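Local coordinates for protein 2-dehydropantoate 2-reductase, putative (Enterococcus faecalis, PDB 2EW2) that probably catalyses the NADPH-dependent reduction of 2-dehydropantoate (ketopantoate) to (R)-pantoate, a step on the way to pantothenate, at residues B[7-12]-B[89-94]; B[109-114]-B[186-191]; B[149-154]-B[174-179]. One frame throughout, in Å; residues are numbered along the deposited sequence.

The chain builds an N-terminal Rossmann-type half, built round a large mixed sheet, and a helical C-terminal half. Contact 1 comes first along the chain and packs strand 5-9, an interior strand between 28-32 and 77-80, against helix 84-94. Contact 2 joins the loop after strand 103-106 to helix 184-195, and so ties the N-terminal half to the C-terminal one. Contact 3 lies entirely in the sequence between the two segments of contact 2 and pairs strands 151-155 and 178-180 at one border of the sheet. The centres are about 20 Å (1 and 2), 21 Å (1 and 3) and 18 Å (2 and 3) apart. Strand 178-180 is followed by helix 184-195, so the sheet border leads into the contact between the halves.

Contact 1 (B[7-12]-B[89-94]); sequences AIAGAG and AMFKAI
Ala9 and Met90 mark the closest backbone approach, with their CA atoms 7.4 Å apart, where strand 7-9 passes helix 89-94. The two short axes run nearly antiparallel, at 150°, and approach to 10.7 Å. At this spacing side chains bridge most of the gap, and helix 84-94 covers one face of the Rossmann-type sheet over strand 5-9.

The methyl of Ala9 is the focus. It points at the helix and meets three of its side chains: Met90, Phe91 and, one turn on from Met90, Ile94. Met90, a selenomethionine in the crystal, sets its CG 4.0 Å from Ala9 CB. Because CG stands anti to the backbone N (chi1 165°), the chain first heads for the strand, then bends at the next two bonds so that SE passes Ala9 and the terminal CE stops 4.0 Å from Gly10 N. Gly10 is the first glycine of a GxGxxG-like turn consistent with an NADP-binding Rossmann fold. Ile94 sends only its CD1 across, 4.0 Å from Ala9 CB. The same CD1 lies 4.1 Å above the plane of the Phe91 ring, over its centre, so Ile94 bridges strand and ring. Phe91 itself reaches Ala9 CB obliquely with CE1, at 4.1 Å. Met90 and Ile94 also rest on Ile32, and Phe91 on Ile78 and Ala80.

No hydrogen bond crosses the interface. The backbone of Ala7, Ile8 and Ala9 bonds to strands 28-32 and 77-80. What joins strand and helix is a small, buried seam of apolar side chains, with Met90 CE also against the backbone of Gly10, held by dispersion and close packing.

Contact 2 (B[109-114]-B[186-191]); sequences NGLGHE and YSIWRK
A single water oxygen accepts two hydrogen bonds and ties the segments together: Gly110 N lies 2.7 Å from it on the loop side, and Lys191 NZ 2.7 Å from it on the helix side. Lys191 reaches it with an extended chain, CG anti to the backbone N (chi1 178°), which turns only at the last torsion. Lys191 NZ also comes within 4.0 Å of Asn109 OD1, too far for a direct bond; the two side chains cross obliquely. The loop is braced from within by His113, whose NE2 donates to Asn109 O at 2.8 Å with an N-H...O angle of 160°; the oxygen lies close to the imidazole plane, while the donor stands above the carbonyl plane.

Leu111 carries the apolar half. Its CD1 sits over one face of the Trp189 indole, 3.7 Å from the centroid of the six-membered ring and 13° off the normal, a CH-pi contact, and CD2 rests near Trp189 CZ3. Ile188 CG2 lies against both Gly110 O (3.6 Å) and Leu111 CD1 (4.2 Å).

Phe229 of helix 218-235 touches both Leu111 and Trp189, and Val232 and Ala233 of that helix also meet the indole. Ile188 also touches Val128 of strand 126-131, so helix 184-195 lies between the Rossmann-type sheet and the helices of the C-terminal half.

Contact 3 (B[149-154]-B[174-179]); sequences GEIELE and AGLNPS
Asn177 meets Gly149 by way of an unusual backbone: its phi and psi are both positive (51° and 54°), and with CG anti to the carbonyl carbon (chi1 -68°) its amide is swung toward the facing segment 149-154. The segments form the two ends of a beta-alpha-beta crossover, in which strand 151-155 is connected through helix 161-173 to the parallel strand 178-180 at the border of the large sheet. The helix closes in a Schellman motif at Gly175, just before the chain turns into this strand.

Asn177 ND2 donates to Gly149 O at 3.1 Å, nearly along the C=O axis and close to its own amide plane, extending the pairing past the strand start. Parallel pairing then follows. Ile151 N gives a weak bond to Asn177 O, Ser179 N donates to Ile151 O at 2.9 Å, and Leu153 N donates to Ser179 O at 3.1 Å. Ile151 O also receives a CA-H...O contact from Pro178 CA, at 3.1 Å, so one carbonyl serves two neighbouring residues of the partner strand.

Side chains divide between the faces. Ile151 and Pro178 share one; there Ile151 CD1 runs beside Leu176 CD2, both side chains pointing the same way, at 4.2 Å. Helix 13-24 covers Leu176 through Leu18, Met21 and Leu22, while Pro178 packs on Phe171 and Gln172 of the crossover helix. Glu152 and Ser179 share the other face, with Glu152 CG 3.7 Å from Ser179 OG.

Trp133 NE1 also hydrogen-bonds to Leu176 O. A water donates both to Glu150 OE1 and to Asn177 O, its oxygen 2.6 Å from Asn177 O.

Contact 1 (B[7-12]-B[89-94])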
loop_
_atom_site.group_PDB
_atom_site.type_symbol
_atom_site.label_atom_id
_atom_site.label_comp_id
_atom_site.label_asym_id
_atom_site.label_seq_id
_atom_site.Cartn_x
_atom_site.Cartn_y
_atom_site.Cartn_z
ATOM N N ALA B 7 10.645 26.016 -31.200
ATOM C CA ALA B 7 11.221 26.321 -29.905
ATOM C C ALA B 7 11.597 25.000 -29.228
ATOM O O ALA B 7 10.856 24.003 -29.316
ATOM C CB ALA B 7 10.256 27.092 -29.054
ATOM N N ILE B 8 12.788 24.988 -28.630
ATOM C CA ILE B 8 13.278 23.828 -27.891
ATOM C C ILE B 8 13.147 24.144 -26.412
ATOM O O ILE B 8 13.878 24.979 -25.896
ATOM C CB ILE B 8 14.777 23.502 -28.216
ATOM C CG1 ILE B 8 15.025 23.399 -29.724
ATOM C CG2 ILE B 8 15.223 22.227 -27.487
ATOM C CD1 ILE B 8 14.381 22.219 -30.404
ATOM N N ALA B 9 12.208 23.485 -25.734
ATOM C CA ALA B 9 11.963 23.750 -24.313
ATOM C C ALA B 9 12.793 22.781 -23.470
ATOM O O ALA B 9 12.412 21.619 -23.246
ATOM C CB ALA B 9 10.446 23.639 -23.985
ATOM N N GLY B 10 13.950 23.268 -23.041
ATOM C CA GLY B 10 14.969 22.458 -22.357
ATOM C C GLY B 10 16.118 22.225 -23.320
ATOM O O GLY B 10 16.091 21.276 -24.097
ATOM N N ALA B 11 17.122 23.101 -23.262
ATOM C CA ALA B 11 18.253 23.087 -24.177
ATOM C C ALA B 11 19.491 22.359 -23.629
ATOM O O ALA B 11 20.632 22.803 -23.831
ATOM C CB ALA B 11 18.609 24.515 -24.570
ATOM N N GLY B 12 19.270 21.241 -22.941
ATOM C CA GLY B 12 20.352 20.381 -22.463
ATOM C C GLY B 12 21.017 19.695 -23.645
ATOM O O GLY B 12 20.839 20.107 -24.785
ATOM N N ALA B 89 5.964 24.700 -15.039
ATOM C CA ALA B 89 6.477 26.065 -14.933
ATOM C C ALA B 89 7.106 26.541 -16.243
ATOM O O ALA B 89 6.972 27.702 -16.605
ATOM C CB ALA B 89 7.481 26.166 -13.794
HETATM N N MSE B 90 7.773 25.634 -16.957
HETATM C CA MSE B 90 8.317 25.929 -18.276
HETATM C C MSE B 90 7.220 26.290 -19.287
HETATM O O MSE B 90 7.347 27.271 -20.026
HETATM C CB MSE B 90 9.148 24.742 -18.797
HETATM C CG MSE B 90 9.452 24.792 -20.293
HETATM SE SE MSE B 90 10.739 26.213 -20.777
HETATM C CE MSE B 90 12.449 25.421 -20.036
ATOM N N PHE B 91 6.140 25.519 -19.323
ATOM C CA PHE B 91 5.105 25.807 -20.307
ATOM C C PHE B 91 4.263 27.036 -19.975
ATOM O O PHE B 91 3.883 27.788 -20.871
ATOM C CB PHE B 91 4.315 24.562 -20.715
ATOM C CG PHE B 91 4.994 23.793 -21.828
ATOM C CD1 PHE B 91 6.133 23.031 -21.569
ATOM C CD2 PHE B 91 4.550 23.909 -23.146
ATOM C CE1 PHE B 91 6.797 22.354 -22.607
ATOM C CE2 PHE B 91 5.200 23.245 -24.178
ATOM C CZ PHE B 91 6.325 22.470 -23.909
ATOM N N LYS B 92 4.040 27.272 -18.684
ATOM C CA LYS B 92 3.400 28.503 -18.262
ATOM C C LYS B 92 4.209 29.711 -18.742
ATOM O O LYS B 92 3.642 30.667 -19.256
ATOM C CB LYS B 92 3.218 28.561 -16.750
ATOM C CG LYS B 92 2.256 29.686 -16.343
ATOM C CD LYS B 92 2.039 29.757 -14.860
ATOM C CE LYS B 92 1.050 30.893 -14.556
ATOM N NZ LYS B 92 1.156 31.328 -13.124
ATOM N N ALA B 93 5.530 29.655 -18.584
ATOM C CA ALA B 93 6.413 30.749 -18.992
ATOM C C ALA B 93 6.481 30.993 -20.500
ATOM O O ALA B 93 6.659 32.139 -20.940
ATOM C CB ALA B 93 7.823 30.516 -18.436
ATOM N N ILE B 94 6.369 29.929 -21.302
ATOM C CA ILE B 94 6.516 30.092 -22.754
ATOM C C ILE B 94 5.201 30.256 -23.509
ATOM O O ILE B 94 5.211 30.432 -24.715
ATOM C CB ILE B 94 7.428 29.013 -23.390
ATOM C CG1 ILE B 94 6.780 27.628 -23.325
ATOM C CG2 ILE B 94 8.775 29.004 -22.684
ATOM C CD1 ILE B 94 7.675 26.535 -24.018
#

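Contact 2 (B[109-114]-B[186-191])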
loop_
_atom_site.group_PDB
_atom_site.type_symbol
_atom_site.label_atom_id
_atom_site.label_comp_id
_atom_site.label_asym_id
_atom_site.label_seq_id
_atom_site.Cartn_x
_atom_site.Cartn_y
_atom_site.Cartn_z
ATOM N N ASN B 109 10.551 11.130 -20.789
ATOM C CA ASN B 109 10.256 9.812 -20.251
ATOM C C ASN B 109 9.033 9.887 -19.364
ATOM O O ASN B 109 8.772 10.908 -18.700
ATOM C CB ASN B 109 11.437 9.277 -19.442
ATOM C CG ASN B 109 12.623 8.963 -20.306
ATOM O OD1 ASN B 109 12.505 8.230 -21.286
ATOM N ND2 ASN B 109 13.782 9.513 -19.954
ATOM N N GLY B 110 8.279 8.799 -19.357
ATOM C CA GLY B 110 7.203 8.647 -18.403
ATOM C C GLY B 110 5.851 9.026 -18.947
ATOM O O GLY B 110 5.704 9.425 -20.101
ATOM N N LEU B 111 4.881 8.965 -18.055
ATOM C CA LEU B 111 3.479 8.898 -18.382
ATOM C C LEU B 111 2.723 10.184 -18.022
ATOM O O LEU B 111 2.984 10.800 -16.986
ATOM C CB LEU B 111 2.902 7.730 -17.563
ATOM C CG LEU B 111 1.473 7.278 -17.787
ATOM C CD1 LEU B 111 1.343 6.734 -19.216
ATOM C CD2 LEU B 111 1.114 6.223 -16.736
ATOM N N GLY B 112 1.783 10.579 -18.877
ATOM C CA GLY B 112 0.784 11.594 -18.512
ATOM C C GLY B 112 1.121 13.072 -18.682
ATOM O O GLY B 112 0.390 13.925 -18.210
ATOM N N HIS B 113 2.221 13.374 -19.363
ATOM C CA HIS B 113 2.664 14.765 -19.525
ATOM C C HIS B 113 1.724 15.609 -20.356
ATOM O O HIS B 113 1.664 16.834 -20.177
ATOM C CB HIS B 113 4.082 14.814 -20.089
ATOM C CG HIS B 113 5.042 13.969 -19.321
ATOM N ND1 HIS B 113 5.262 14.143 -17.973
ATOM C CD2 HIS B 113 5.837 12.943 -19.706
ATOM C CE1 HIS B 113 6.156 13.263 -17.561
ATOM N NE2 HIS B 113 6.521 12.523 -18.594
ATOM N N GLU B 114 0.971 14.956 -21.241
ATOM C CA GLU B 114 -0.098 15.620 -21.996
ATOM C C GLU B 114 -1.089 16.363 -21.090
ATOM O O GLU B 114 -1.680 17.355 -21.503
ATOM C CB GLU B 114 -0.846 14.619 -22.910
ATOM C CG GLU B 114 -1.533 13.432 -22.192
ATOM C CD GLU B 114 -0.591 12.267 -21.859
ATOM O OE1 GLU B 114 0.629 12.359 -22.136
ATOM O OE2 GLU B 114 -1.068 11.243 -21.305
ATOM N N TYR B 186 1.288 3.368 -26.824
ATOM C CA TYR B 186 1.251 2.014 -26.263
ATOM C C TYR B 186 2.555 1.652 -25.544
ATOM O O TYR B 186 2.530 1.156 -24.409
ATOM C CB TYR B 186 0.904 0.961 -27.345
ATOM C CG TYR B 186 0.712 -0.423 -26.754
ATOM C CD1 TYR B 186 -0.549 -0.877 -26.402
ATOM C CD2 TYR B 186 1.812 -1.253 -26.493
ATOM C CE1 TYR B 186 -0.725 -2.142 -25.825
ATOM C CE2 TYR B 186 1.648 -2.514 -25.912
ATOM C CZ TYR B 186 0.383 -2.954 -25.572
ATOM O OH TYR B 186 0.223 -4.216 -24.986
ATOM N N SER B 187 3.699 1.913 -26.182
ATOM C CA SER B 187 4.976 1.554 -25.578
ATOM C C SER B 187 5.242 2.340 -24.297
ATOM O O SER B 187 5.783 1.796 -23.328
ATOM C CB SER B 187 6.129 1.724 -26.573
ATOM O OG SER B 187 6.489 3.082 -26.641
ATOM N N ILE B 188 4.856 3.613 -24.292
ATOM C CA ILE B 188 4.965 4.442 -23.097
ATOM C C ILE B 188 4.107 3.917 -21.925
ATOM O O ILE B 188 4.564 3.882 -20.764
ATOM C CB ILE B 188 4.643 5.917 -23.435
ATOM C CG1 ILE B 188 5.776 6.511 -24.282
ATOM C CG2 ILE B 188 4.324 6.753 -22.162
ATOM C CD1 ILE B 188 5.392 7.788 -24.995
ATOM N N TRP B 189 2.878 3.523 -22.231
ATOM C CA TRP B 189 1.978 2.935 -21.235
ATOM C C TRP B 189 2.508 1.596 -20.733
ATOM O O TRP B 189 2.480 1.327 -19.530
ATOM C CB TRP B 189 0.586 2.729 -21.822
ATOM C CG TRP B 189 -0.345 3.874 -21.600
ATOM C CD1 TRP B 189 -0.746 4.817 -22.527
ATOM C CD2 TRP B 189 -0.992 4.213 -20.373
ATOM N NE1 TRP B 189 -1.612 5.714 -21.939
ATOM C CE2 TRP B 189 -1.788 5.362 -20.621
ATOM C CE3 TRP B 189 -0.984 3.651 -19.078
ATOM C CZ2 TRP B 189 -2.573 5.964 -19.620
ATOM C CZ3 TRP B 189 -1.769 4.259 -18.077
ATOM C CH2 TRP B 189 -2.549 5.406 -18.361
ATOM N N ARG B 190 2.958 0.752 -21.662
ATOM C CA ARG B 190 3.532 -0.545 -21.307
ATOM C C ARG B 190 4.767 -0.408 -20.416
ATOM O O ARG B 190 4.936 -1.168 -19.451
ATOM C CB ARG B 190 3.846 -1.376 -22.550
ATOM C CG ARG B 190 4.487 -2.724 -22.213
ATOM C CD ARG B 190 4.657 -3.553 -23.461
ATOM N NE ARG B 190 5.472 -4.748 -23.268
ATOM C CZ ARG B 190 6.800 -4.744 -23.111
ATOM N NH1 ARG B 190 7.485 -3.604 -23.061
ATOM N NH2 ARG B 190 7.447 -5.889 -22.987
ATOM N N LYS B 191 5.621 0.565 -20.739
ATOM C CA LYS B 191 6.826 0.820 -19.961
ATOM C C LYS B 191 6.487 1.333 -18.554
ATOM O O LYS B 191 7.101 0.917 -17.564
ATOM C CB LYS B 191 7.712 1.823 -20.702
ATOM C CG LYS B 191 8.999 2.224 -20.002
ATOM C CD LYS B 191 9.887 2.954 -21.018
ATOM C CE LYS B 191 11.080 3.614 -20.378
ATOM N NZ LYS B 191 10.699 4.958 -19.840
HETATM O O HOH W 1 8.697 6.584 -20.774
#

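Contact 3 (B[149-154]-B[174-179])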
loop_
_atom_site.group_PDB
_atom_site.type_symbol
_atom_site.label_atom_id
_atom_site.label_comp_id
_atom_site.label_asym_id
_atom_site.label_seq_id
_atom_site.Cartn_x
_atom_site.Cartn_y
_atom_site.Cartn_z
ATOM N N GLY B 149 20.818 7.436 -34.412
ATOM C CA GLY B 149 19.586 7.379 -33.632
ATOM C C GLY B 149 18.383 7.547 -34.531
ATOM O O GLY B 149 18.503 7.512 -35.765
ATOM N N GLU B 150 17.228 7.723 -33.893
ATOM C CA GLU B 150 15.962 7.902 -34.575
ATOM C C GLU B 150 14.997 8.543 -33.598
ATOM O O GLU B 150 15.265 8.593 -32.394
ATOM C CB GLU B 150 15.403 6.562 -35.093
ATOM C CG GLU B 150 15.153 5.508 -34.018
ATOM C CD GLU B 150 14.395 4.285 -34.545
ATOM O OE1 GLU B 150 13.508 4.438 -35.421
ATOM O OE2 GLU B 150 14.679 3.168 -34.075
ATOM N N ILE B 151 13.885 9.053 -34.126
ATOM C CA ILE B 151 12.799 9.543 -33.293
ATOM C C ILE B 151 11.532 8.931 -33.844
ATOM O O ILE B 151 11.279 9.021 -35.044
ATOM C CB ILE B 151 12.703 11.100 -33.314
ATOM C CG1 ILE B 151 14.013 11.735 -32.840
ATOM C CG2 ILE B 151 11.522 11.622 -32.430
ATOM C CD1 ILE B 151 13.992 13.244 -32.810
ATOM N N GLU B 152 10.755 8.283 -32.979
ATOM C CA GLU B 152 9.429 7.813 -33.334
ATOM C C GLU B 152 8.430 8.791 -32.701
ATOM O O GLU B 152 8.651 9.239 -31.575
ATOM C CB GLU B 152 9.202 6.385 -32.814
ATOM C CG GLU B 152 10.173 5.335 -33.393
ATOM C CD GLU B 152 9.851 3.910 -32.936
ATOM O OE1 GLU B 152 9.422 3.724 -31.768
ATOM O OE2 GLU B 152 10.002 2.973 -33.759
ATOM N N LEU B 153 7.378 9.163 -33.432
ATOM C CA LEU B 153 6.387 10.092 -32.888
ATOM C C LEU B 153 4.973 9.726 -33.310
ATOM O O LEU B 153 4.766 8.970 -34.270
ATOM C CB LEU B 153 6.719 11.556 -33.226
ATOM C CG LEU B 153 6.690 11.996 -34.697
ATOM C CD1 LEU B 153 5.278 12.450 -35.134
ATOM C CD2 LEU B 153 7.685 13.114 -34.900
ATOM N N GLU B 154 4.004 10.251 -32.568
ATOM C CA GLU B 154 2.602 9.932 -32.781
ATOM C C GLU B 154 1.782 11.108 -32.267
ATOM O O GLU B 154 2.086 11.640 -31.218
ATOM C CB GLU B 154 2.228 8.651 -31.999
ATOM C CG GLU B 154 0.821 8.190 -32.278
ATOM C CD GLU B 154 0.398 6.906 -31.574
ATOM O OE1 GLU B 154 1.132 6.346 -30.718
ATOM O OE2 GLU B 154 -0.721 6.450 -31.904
ATOM N N ALA B 174 16.292 17.186 -41.689
ATOM C CA ALA B 174 17.289 17.560 -40.695
ATOM C C ALA B 174 18.182 16.399 -40.262
ATOM O O ALA B 174 19.059 16.590 -39.423
ATOM C CB ALA B 174 16.605 18.186 -39.473
ATOM N N GLY B 175 17.953 15.212 -40.817
ATOM C CA GLY B 175 18.777 14.030 -40.529
ATOM C C GLY B 175 18.459 13.330 -39.214
ATOM O O GLY B 175 19.248 12.529 -38.711
ATOM N N LEU B 176 17.281 13.610 -38.653
ATOM C CA LEU B 176 16.940 13.074 -37.340
ATOM C C LEU B 176 16.404 11.651 -37.382
ATOM O O LEU B 176 16.117 11.077 -36.334
ATOM C CB LEU B 176 15.978 14.018 -36.617
ATOM C CG LEU B 176 16.590 15.279 -35.998
ATOM C CD1 LEU B 176 15.534 16.308 -35.711
ATOM C CD2 LEU B 176 17.312 14.900 -34.709
ATOM N N ASN B 177 16.301 11.068 -38.581
ATOM C CA ASN B 177 15.755 9.703 -38.778
ATOM C C ASN B 177 14.380 9.457 -38.108
ATOM O O ASN B 177 14.198 8.481 -37.367
ATOM C CB ASN B 177 16.762 8.609 -38.373
ATOM C CG ASN B 177 17.984 8.539 -39.299
ATOM O OD1 ASN B 177 17.883 8.702 -40.524
ATOM N ND2 ASN B 177 19.142 8.300 -38.710
ATOM N N PRO B 178 13.390 10.316 -38.414
ATOM C CA PRO B 178 12.065 10.182 -37.813
ATOM C C PRO B 178 11.240 9.079 -38.448
ATOM O O PRO B 178 11.485 8.705 -39.598
ATOM C CB PRO B 178 11.420 11.518 -38.149
ATOM C CG PRO B 178 11.976 11.833 -39.488
ATOM C CD PRO B 178 13.435 11.452 -39.356
ATOM N N SER B 179 10.261 8.569 -37.708
ATOM C CA SER B 179 9.217 7.775 -38.296
ATOM C C SER B 179 7.915 8.024 -37.545
ATOM O O SER B 179 7.924 8.310 -36.349
ATOM C CB SER B 179 9.569 6.284 -38.271
ATOM O OG SER B 179 9.476 5.753 -36.970
HETATM O O HOH W 2 12.792 6.269 -37.366
#